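Local structure of response regulator aspartate phosphatase I (Bacillus subtilis subsp. subtilis, 4I1A) at residues F105-G110 against S124-A129; R115-I120 against Y153-Q158; M333-E338 against R369-G374. The protein dephosphorylates the sporulation phosphotransferase Spo0F and activates excision and transfer of the mobile element ICEBs1 by inactivating its repressor ImmR. One frame throughout, in Å; residues are numbered along the deposited sequence.

Contact 1 (F105-G110 against S124-A129); sequences FYFFKG and SAYRIA
I128 and Y106 meet through two different first torsions. In I128, CG1 sits between the backbone N and the carbonyl carbon (chi1 64°). That carries CD1 out over one face of the Y106 ring. Y106 turns its CG beside its backbone N, opposite the carbonyl carbon (chi1 -72°), which lays the ring across the isoleucine at about a right angle. I128 CD1 stands 3.3 Å from the centroid of the Y106 ring, almost on the ring normal, in a CH-pi contact. Nearer the backbone, Y106 CB meets A129 CB at 3.8 Å.

A second aromatic group comes from the other helix. The ring of Y126 covers G110, whose CA lies over one of its faces, 4.1 Å from the Y126 centroid. A CB on G110 would clash with Y126 CE1, so the missing side chain makes room for the ring. Y126 CE1 also touches F107 CD1 at 3.7 Å, at the edge of the F107 ring and in its plane. A125 CB rests on the backbone, 3.7 Å from Y106 O.

The helices 102-115 and 119-129 run antiparallel here, with segment axes 7.9 Å apart at closest approach. Beyond them, helix 139-155 adds F145 edge-to-face to F107. No hydrogen bond joins the two segments. Their hold on each other is apolar and CH-pi, and depends on fit.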
loop_
_atom_site.group_PDB
_atom_site.type_symbol
_atom_site.label_atom_id
_atom_site.label_comp_id
_atom_site.label_asym_id
_atom_site.label_seq_id
_atom_site.Cartn_x
_atom_site.Cartn_y
_atom_site.Cartn_z
ATOM N N PHE A 105 20.055 14.767 18.646
ATOM C CA PHE A 105 21.076 14.470 17.653
ATOM C C PHE A 105 20.911 13.061 17.092
ATOM O O PHE A 105 20.827 12.876 15.878
ATOM C CB PHE A 105 22.484 14.644 18.215
ATOM C CG PHE A 105 23.537 13.955 17.397
ATOM C CD1 PHE A 105 23.891 14.440 16.148
ATOM C CD2 PHE A 105 24.156 12.807 17.862
ATOM C CE1 PHE A 105 24.850 13.799 15.383
ATOM C CE2 PHE A 105 25.118 12.161 17.101
ATOM C CZ PHE A 105 25.463 12.657 15.860
ATOM N N TYR A 106 20.866 12.072 17.981
ATOM C CA TYR A 106 20.672 10.687 17.567
ATOM C C TYR A 106 19.351 10.504 16.816
ATOM O O TYR A 106 19.266 9.706 15.884
ATOM C CB TYR A 106 20.744 9.745 18.773
ATOM C CG TYR A 106 22.140 9.579 19.339
ATOM C CD1 TYR A 106 23.256 9.563 18.504
ATOM C CD2 TYR A 106 22.345 9.451 20.706
ATOM C CE1 TYR A 106 24.535 9.419 19.016
ATOM C CE2 TYR A 106 23.620 9.305 21.228
ATOM C CZ TYR A 106 24.712 9.289 20.379
ATOM O OH TYR A 106 25.988 9.142 20.891
ATOM N N PHE A 107 18.330 11.254 17.222
ATOM C CA PHE A 107 17.025 11.188 16.573
ATOM C C PHE A 107 17.138 11.675 15.136
ATOM O O PHE A 107 16.810 10.945 14.198
ATOM C CB PHE A 107 16.006 12.043 17.332
ATOM C CG PHE A 107 14.577 11.849 16.883
ATOM C CD1 PHE A 107 14.196 10.719 16.180
ATOM C CD2 PHE A 107 13.615 12.806 17.166
ATOM C CE1 PHE A 107 12.878 10.543 15.765
ATOM C CE2 PHE A 107 12.297 12.637 16.756
ATOM C CZ PHE A 107 11.931 11.503 16.054
ATOM N N PHE A 108 17.601 12.912 14.977
ATOM C CA PHE A 108 17.744 13.519 13.658
ATOM C C PHE A 108 18.613 12.644 12.751
ATOM O O PHE A 108 18.289 12.433 11.580
ATOM C CB PHE A 108 18.328 14.932 13.776
ATOM C CG PHE A 108 17.516 15.865 14.648
ATOM C CD1 PHE A 108 16.165 15.633 14.877
ATOM C CD2 PHE A 108 18.110 16.976 15.239
ATOM C CE1 PHE A 108 15.423 16.489 15.681
ATOM C CE2 PHE A 108 17.371 17.833 16.041
ATOM C CZ PHE A 108 16.027 17.589 16.261
ATOM N N LYS A 109 19.702 12.122 13.313
ATOM C CA LYS A 109 20.607 11.221 12.603
ATOM C C LYS A 109 19.868 9.996 12.038
ATOM O O LYS A 109 20.134 9.561 10.915
ATOM C CB LYS A 109 21.739 10.774 13.540
ATOM C CG LYS A 109 22.911 10.093 12.845
ATOM C CD LYS A 109 23.792 9.341 13.852
ATOM C CE LYS A 109 24.678 8.281 13.172
ATOM N NZ LYS A 109 25.403 7.389 14.160
ATOM N N GLY A 110 18.939 9.452 12.822
ATOM C CA GLY A 110 18.147 8.311 12.395
ATOM C C GLY A 110 17.278 8.635 11.196
ATOM O O GLY A 110 17.229 7.878 10.227
ATOM N N SER A 124 19.745 1.739 14.193
ATOM C CA SER A 124 20.832 1.753 15.170
ATOM C C SER A 124 20.830 3.058 15.955
ATOM O O SER A 124 20.947 3.060 17.176
ATOM C CB SER A 124 22.183 1.578 14.478
ATOM O OG SER A 124 22.265 0.324 13.819
ATOM N N ALA A 125 20.693 4.165 15.237
ATOM C CA ALA A 125 20.697 5.487 15.847
ATOM C C ALA A 125 19.450 5.698 16.700
ATOM O O ALA A 125 19.517 6.251 17.799
ATOM C CB ALA A 125 20.803 6.558 14.775
ATOM N N TYR A 126 18.312 5.252 16.181
ATOM C CA TYR A 126 17.064 5.268 16.927
ATOM C C TYR A 126 17.174 4.472 18.232
ATOM O O TYR A 126 16.595 4.859 19.247
ATOM C CB TYR A 126 15.940 4.677 16.080
ATOM C CG TYR A 126 15.415 5.564 14.969
ATOM C CD1 TYR A 126 15.480 6.954 15.059
ATOM C CD2 TYR A 126 14.832 5.005 13.835
ATOM C CE1 TYR A 126 14.986 7.760 14.041
ATOM C CE2 TYR A 126 14.341 5.797 12.820
ATOM C CZ TYR A 126 14.417 7.172 12.922
ATOM O OH TYR A 126 13.922 7.955 11.902
ATOM N N ARG A 127 17.909 3.360 18.202
ATOM C CA ARG A 127 18.004 2.483 19.369
ATOM C C ARG A 127 18.650 3.183 20.565
ATOM O O ARG A 127 18.315 2.896 21.721
ATOM C CB ARG A 127 18.745 1.175 19.045
ATOM C CG ARG A 127 17.905 0.104 18.331
ATOM C CD ARG A 127 18.517 -1.301 18.503
ATOM N NE ARG A 127 18.093 -2.230 17.452
ATOM C CZ ARG A 127 16.927 -2.870 17.437
ATOM N NH1 ARG A 127 16.050 -2.689 18.416
ATOM N NH2 ARG A 127 16.631 -3.689 16.436
ATOM N N ILE A 128 19.564 4.112 20.291
ATOM C CA ILE A 128 20.199 4.853 21.374
ATOM C C ILE A 128 19.419 6.117 21.715
ATOM O O ILE A 128 19.386 6.539 22.870
ATOM C CB ILE A 128 21.681 5.166 21.092
ATOM C CG1 ILE A 128 21.837 6.092 19.892
ATOM C CG2 ILE A 128 22.463 3.874 20.854
ATOM C CD1 ILE A 128 23.271 6.202 19.426
ATOM N N ALA A 129 18.779 6.708 20.709
ATOM C CA ALA A 129 17.897 7.844 20.931
ATOM C C ALA A 129 16.786 7.442 21.899
ATOM O O ALA A 129 16.382 8.222 22.764
ATOM C CB ALA A 129 17.314 8.319 19.619
#

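Contact 2 (R115-I120 against Y153-Q158); sequences RRKELI and YYYMKQ
The Y155 ring is approached obliquely by L119 CD1 and K117 CD. The Y155 side chain crosses those of L119 and K117 at about a right angle. The site joins two interhelical turns of the helical repeat array. K117 and K157, both with positive phi, are the C-prime residues of Schellman motifs that end helices 102-115 and 139-155.

The leucine meets the CD1-CE1 side of the ring, with L119 CD1 3.7 Å from Y155 CD1. The lysine works at the phenol end, where K117 CD is 3.7 Å from Y155 OH. Y155 reaches both because its CG is anti to the backbone N (chi1 -163°). The K117 chain bends back, and its NZ hydrogen-bonds to F114 O and also makes a cation-pi contact with F114. A weak hydrogen bond runs from K117 NZ to R115 O. An alanine in place of K117 would probably leave the phenol end of Y155 without its aliphatic neighbour and F114 O without its ammonium partner.

M156 extends the apolar patch beside the tyrosine. Its chain bends at the sulfur, and the methyl touches two residues: M156 CE lies 3.9 Å from L119 CB and 4.1 Å from I120 CD1.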
loop_
_atom_site.group_PDB
_atom_site.type_symbol
_atom_site.label_atom_id
_atom_site.label_comp_id
_atom_site.label_asym_id
_atom_site.label_seq_id
_atom_site.Cartn_x
_atom_site.Cartn_y
_atom_site.Cartn_z
ATOM N N ARG A 115 16.634 8.705 5.279
ATOM C CA ARG A 115 16.564 9.470 4.040
ATOM C C ARG A 115 17.476 8.876 2.970
ATOM O O ARG A 115 17.053 8.652 1.835
ATOM C CB ARG A 115 16.922 10.938 4.296
ATOM C CG ARG A 115 16.982 11.790 3.040
ATOM C CD ARG A 115 15.626 11.868 2.355
ATOM N NE ARG A 115 15.733 12.442 1.018
ATOM C CZ ARG A 115 15.878 11.726 -0.092
ATOM N NH1 ARG A 115 15.923 10.399 -0.028
ATOM N NH2 ARG A 115 15.972 12.332 -1.268
ATOM N N ARG A 116 18.724 8.605 3.337
ATOM C CA ARG A 116 19.660 7.972 2.415
ATOM C C ARG A 116 19.465 6.461 2.390
ATOM O O ARG A 116 20.247 5.735 1.775
ATOM C CB ARG A 116 21.102 8.324 2.779
ATOM C CG ARG A 116 21.265 8.953 4.156
ATOM C CD ARG A 116 22.666 9.527 4.339
ATOM N NE ARG A 116 23.703 8.503 4.227
ATOM C CZ ARG A 116 25.009 8.759 4.189
ATOM N NH1 ARG A 116 25.447 10.011 4.250
ATOM N NH2 ARG A 116 25.879 7.764 4.082
ATOM N N LYS A 117 18.418 6.002 3.073
ATOM C CA LYS A 117 18.004 4.597 3.069
ATOM C C LYS A 117 19.052 3.628 3.611
ATOM O O LYS A 117 19.071 2.448 3.254
ATOM C CB LYS A 117 17.517 4.170 1.678
ATOM C CG LYS A 117 16.222 4.854 1.260
ATOM C CD LYS A 117 15.070 4.431 2.161
ATOM C CE LYS A 117 13.893 5.388 2.049
ATOM N NZ LYS A 117 14.258 6.765 2.487
ATOM N N GLU A 118 19.923 4.135 4.476
ATOM C CA GLU A 118 20.781 3.268 5.272
ATOM C C GLU A 118 19.975 2.782 6.480
ATOM O O GLU A 118 20.045 3.360 7.565
ATOM C CB GLU A 118 22.044 4.011 5.709
ATOM C CG GLU A 118 22.953 4.394 4.553
ATOM C CD GLU A 118 23.425 3.189 3.759
ATOM O OE1 GLU A 118 23.085 3.096 2.560
ATOM O OE2 GLU A 118 24.139 2.340 4.334
ATOM N N LEU A 119 19.205 1.719 6.269
ATOM C CA LEU A 119 18.199 1.277 7.231
ATOM C C LEU A 119 18.781 0.772 8.551
ATOM O O LEU A 119 18.218 1.027 9.628
ATOM C CB LEU A 119 17.308 0.207 6.598
ATOM C CG LEU A 119 16.649 0.680 5.300
ATOM C CD1 LEU A 119 15.919 -0.458 4.594
ATOM C CD2 LEU A 119 15.711 1.850 5.581
ATOM N N ILE A 120 19.896 0.051 8.457
ATOM C CA ILE A 120 20.579 -0.464 9.638
ATOM C C ILE A 120 21.042 0.696 10.516
ATOM O O ILE A 120 20.846 0.674 11.733
ATOM C CB ILE A 120 21.759 -1.416 9.257
ATOM C CG1 ILE A 120 21.422 -2.861 9.615
ATOM C CG2 ILE A 120 23.049 -1.033 9.967
ATOM C CD1 ILE A 120 20.097 -3.349 9.081
ATOM N N TYR A 153 10.757 0.478 10.641
ATOM C CA TYR A 153 10.398 -0.915 10.844
ATOM C C TYR A 153 9.395 -1.408 9.804
ATOM O O TYR A 153 9.521 -2.528 9.298
ATOM C CB TYR A 153 9.871 -1.128 12.263
ATOM C CG TYR A 153 10.977 -1.368 13.260
ATOM C CD1 TYR A 153 12.032 -2.223 12.955
ATOM C CD2 TYR A 153 10.980 -0.734 14.498
ATOM C CE1 TYR A 153 13.057 -2.457 13.866
ATOM C CE2 TYR A 153 12.005 -0.956 15.419
ATOM C CZ TYR A 153 13.038 -1.817 15.093
ATOM O OH TYR A 153 14.056 -2.040 15.996
ATOM N N TYR A 154 8.419 -0.564 9.478
ATOM C CA TYR A 154 7.450 -0.866 8.430
ATOM C C TYR A 154 8.126 -0.992 7.063
ATOM O O TYR A 154 7.689 -1.769 6.213
ATOM C CB TYR A 154 6.361 0.209 8.390
ATOM C CG TYR A 154 5.324 0.009 7.306
ATOM C CD1 TYR A 154 4.520 -1.127 7.286
ATOM C CD2 TYR A 154 5.139 0.962 6.310
ATOM C CE1 TYR A 154 3.572 -1.320 6.294
ATOM C CE2 TYR A 154 4.184 0.782 5.311
ATOM C CZ TYR A 154 3.405 -0.361 5.308
ATOM O OH TYR A 154 2.454 -0.550 4.327
ATOM N N TYR A 155 9.197 -0.234 6.857
ATOM C CA TYR A 155 9.922 -0.284 5.592
ATOM C C TYR A 155 10.653 -1.621 5.461
ATOM O O TYR A 155 10.728 -2.193 4.376
ATOM C CB TYR A 155 10.904 0.889 5.496
ATOM C CG TYR A 155 11.430 1.194 4.104
ATOM C CD1 TYR A 155 12.513 0.496 3.576
ATOM C CD2 TYR A 155 10.857 2.197 3.326
ATOM C CE1 TYR A 155 13.001 0.776 2.306
ATOM C CE2 TYR A 155 11.341 2.487 2.059
ATOM C CZ TYR A 155 12.413 1.773 1.553
ATOM O OH TYR A 155 12.895 2.057 0.291
ATOM N N MET A 156 11.176 -2.122 6.574
ATOM C CA MET A 156 11.912 -3.379 6.563
ATOM C C MET A 156 10.996 -4.562 6.818
ATOM O O MET A 156 11.468 -5.680 7.043
ATOM C CB MET A 156 13.010 -3.347 7.614
ATOM C CG MET A 156 13.683 -2.005 7.677
ATOM S SD MET A 156 15.003 -1.985 8.875
ATOM C CE MET A 156 16.127 -3.178 8.119
ATOM N N LYS A 157 9.690 -4.305 6.793
ATOM C CA LYS A 157 8.683 -5.344 6.985
ATOM C C LYS A 157 8.904 -6.120 8.280
ATOM O O LYS A 157 8.576 -7.302 8.378
ATOM C CB LYS A 157 8.630 -6.288 5.774
ATOM C CG LYS A 157 8.268 -5.584 4.458
ATOM C CD LYS A 157 6.792 -5.185 4.432
ATOM C CE LYS A 157 6.560 -3.921 3.604
ATOM N NZ LYS A 157 5.126 -3.486 3.605
ATOM N N GLN A 158 9.473 -5.444 9.270
ATOM C CA GLN A 158 9.522 -5.966 10.630
ATOM C C GLN A 158 8.168 -5.698 11.281
ATOM O O GLN A 158 8.037 -4.829 12.151
ATOM C CB GLN A 158 10.654 -5.304 11.424
ATOM C CG GLN A 158 12.019 -5.969 11.256
ATOM C CD GLN A 158 12.079 -7.337 11.932
ATOM O OE1 GLN A 158 11.512 -7.539 13.014
ATOM N NE2 GLN A 158 12.757 -8.288 11.290
#

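Contact 3 (M333-E338 against R369-G374)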
loop_
_atom_site.group_PDB
_atom_site.type_symbol
_atom_site.label_atom_id
_atom_site.label_comp_id
_atom_site.label_asym_id
_atom_site.label_seq_id
_atom_site.Cartn_x
_atom_site.Cartn_y
_atom_site.Cartn_z
ATOM N N MET A 333 10.692 -5.575 -8.283
ATOM C CA MET A 333 9.402 -5.453 -7.602
ATOM C C MET A 333 8.751 -6.833 -7.391
ATOM O O MET A 333 7.696 -7.159 -7.943
ATOM C CB MET A 333 8.498 -4.495 -8.378
ATOM C CG MET A 333 9.223 -3.209 -8.770
ATOM S SD MET A 333 8.173 -2.026 -9.648
ATOM C CE MET A 333 7.129 -1.478 -8.297
ATOM N N PHE A 334 9.414 -7.641 -6.578
ATOM C CA PHE A 334 9.053 -9.037 -6.396
ATOM C C PHE A 334 7.762 -9.267 -5.606
ATOM O O PHE A 334 7.064 -10.252 -5.839
ATOM C CB PHE A 334 10.240 -9.795 -5.802
ATOM C CG PHE A 334 11.469 -9.725 -6.660
ATOM C CD1 PHE A 334 11.442 -10.204 -7.962
ATOM C CD2 PHE A 334 12.649 -9.167 -6.178
ATOM C CE1 PHE A 334 12.577 -10.135 -8.777
ATOM C CE2 PHE A 334 13.783 -9.096 -6.981
ATOM C CZ PHE A 334 13.745 -9.578 -8.291
ATOM N N ALA A 335 7.439 -8.352 -4.698
ATOM C CA ALA A 335 6.157 -8.404 -3.992
ATOM C C ALA A 335 4.996 -8.302 -4.987
ATOM O O ALA A 335 4.093 -9.148 -4.990
ATOM C CB ALA A 335 6.066 -7.308 -2.914
ATOM N N ASP A 336 5.043 -7.281 -5.843
ATOM C CA ASP A 336 4.091 -7.131 -6.954
ATOM C C ASP A 336 4.051 -8.350 -7.852
ATOM O O ASP A 336 2.984 -8.792 -8.235
ATOM C CB ASP A 336 4.418 -5.898 -7.775
ATOM C CG ASP A 336 4.119 -4.624 -7.032
ATOM O OD1 ASP A 336 3.374 -4.693 -6.038
ATOM O OD2 ASP A 336 4.616 -3.562 -7.445
ATOM N N VAL A 337 5.213 -8.914 -8.159
ATOM C CA VAL A 337 5.273 -10.106 -9.006
ATOM C C VAL A 337 4.653 -11.314 -8.315
ATOM O O VAL A 337 3.952 -12.115 -8.934
ATOM C CB VAL A 337 6.734 -10.447 -9.417
ATOM C CG1 VAL A 337 6.812 -11.837 -10.083
ATOM C CG2 VAL A 337 7.294 -9.377 -10.335
ATOM N N GLU A 338 4.922 -11.439 -7.023
ATOM C CA GLU A 338 4.402 -12.550 -6.255
ATOM C C GLU A 338 2.877 -12.464 -6.136
ATOM O O GLU A 338 2.163 -13.412 -6.446
ATOM C CB GLU A 338 5.045 -12.563 -4.871
ATOM C CG GLU A 338 4.536 -13.657 -3.964
ATOM C CD GLU A 338 4.760 -13.333 -2.493
ATOM O OE1 GLU A 338 4.772 -14.266 -1.664
ATOM O OE2 GLU A 338 4.909 -12.134 -2.165
ATOM N N ARG A 369 11.006 -16.489 -3.286
ATOM C CA ARG A 369 12.403 -16.807 -3.007
ATOM C C ARG A 369 13.310 -15.589 -3.150
ATOM O O ARG A 369 14.222 -15.389 -2.350
ATOM C CB ARG A 369 12.889 -17.955 -3.885
ATOM C CG ARG A 369 12.271 -19.298 -3.486
ATOM C CD ARG A 369 12.777 -20.456 -4.325
ATOM N NE ARG A 369 12.339 -21.729 -3.749
ATOM C CZ ARG A 369 11.843 -22.748 -4.449
ATOM N NH1 ARG A 369 11.720 -22.656 -5.770
ATOM N NH2 ARG A 369 11.470 -23.861 -3.828
ATOM N N LYS A 370 13.040 -14.760 -4.149
ATOM C CA LYS A 370 13.836 -13.562 -4.348
ATOM C C LYS A 370 13.638 -12.540 -3.238
ATOM O O LYS A 370 14.577 -11.830 -2.878
ATOM C CB LYS A 370 13.585 -12.960 -5.734
ATOM C CG LYS A 370 14.345 -13.707 -6.819
ATOM C CD LYS A 370 14.020 -13.208 -8.202
ATOM C CE LYS A 370 15.019 -13.745 -9.219
ATOM N NZ LYS A 370 16.412 -13.304 -8.892
ATOM N N ILE A 371 12.433 -12.480 -2.678
ATOM C CA ILE A 371 12.188 -11.618 -1.522
ATOM C C ILE A 371 12.996 -12.077 -0.295
ATOM O O ILE A 371 13.691 -11.275 0.310
ATOM C CB ILE A 371 10.682 -11.503 -1.174
ATOM C CG1 ILE A 371 9.921 -10.839 -2.318
ATOM C CG2 ILE A 371 10.472 -10.690 0.117
ATOM C CD1 ILE A 371 8.418 -10.823 -2.115
ATOM N N LYS A 372 12.914 -13.357 0.068
ATOM C CA LYS A 372 13.724 -13.882 1.173
ATOM C C LYS A 372 15.226 -13.683 0.951
ATOM O O LYS A 372 15.975 -13.477 1.904
ATOM C CB LYS A 372 13.439 -15.364 1.404
ATOM C CG LYS A 372 11.985 -15.689 1.656
ATOM C CD LYS A 372 11.800 -17.101 2.195
ATOM C CE LYS A 372 10.484 -17.205 2.956
ATOM N NZ LYS A 372 10.390 -16.175 4.047
ATOM N N LYS A 373 15.664 -13.744 -0.305
ATOM C CA LYS A 373 17.083 -13.584 -0.628
ATOM C C LYS A 373 17.535 -12.115 -0.525
ATOM O O LYS A 373 18.731 -11.822 -0.474
ATOM C CB LYS A 373 17.370 -14.133 -2.033
ATOM C CG LYS A 373 18.804 -14.580 -2.262
ATOM C CD LYS A 373 18.999 -15.182 -3.656
ATOM C CE LYS A 373 18.875 -14.141 -4.789
ATOM N NZ LYS A 373 20.083 -13.265 -4.945
ATOM N N GLY A 374 16.571 -11.198 -0.483
ATOM C CA GLY A 374 16.859 -9.773 -0.548
ATOM C C GLY A 374 17.342 -9.321 -1.923
ATOM O O GLY A 374 16.554 -8.970 -2.810
#
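A CH-pi contact joins F334 and K370. The aliphatic part of the lysine lies over one face of the phenylalanine ring. K370 CB sits above the centre, 3.9 Å from the F334 centroid and 8° off the ring normal. Further out, K370 CD comes over the rim, 3.4 Å from F334 CE1. The lysine puts its CG beside the backbone N (chi1 -79°) and stays extended to CE, so its methylenes follow the ring while the last torsion turns NZ.

The apolar contacts centre on I371. I371 CG1 meets F334 CB at 3.7 Å. The end of the branch, I371 CD1, goes on to A335, approaching its backbone N to 3.7 Å and its CB more loosely.

One contact sets a carboxylate oxygen against a methyl group. E338 OE2 lies 3.7 Å from I371 CD1, the two side chains crossing at about a right angle. No hydrogen bond links the segments. E338 also touches A367 and R368 on helix 354-373.

The segment axes of helices 334-351 and 354-373 are 9.8 Å apart at closest approach, with an angle of 156° between their directions. An antiparallel helix pair of this kind is characteristic of a tetratricopeptide repeat, consistent with the predicted sixth repeat here.

In the fold
Contacts 1 and 2 are neighbours, with centres about 13 Å apart. Both use helix 119-129, and their segments alternate along the chain. They touch through R127 and Y153, whose NH2 and OH are 3.1 Å apart. Contact 1 pairs helix 102-115 with helix 119-129, and contact 2 brings the turn between those helices against the end of helix 139-155. Contact 3 comes later in the chain and pairs helix 334-351 with the last modelled helix, 354-373. Its centre is about 30 Å from that of contact 1 and about 16 Å from that of contact 2, whose nearest atoms are about 7 Å away. This closeness is consistent with a curved, superhelical tetratricopeptide-repeat array, in which the last helix pair comes near an early turn.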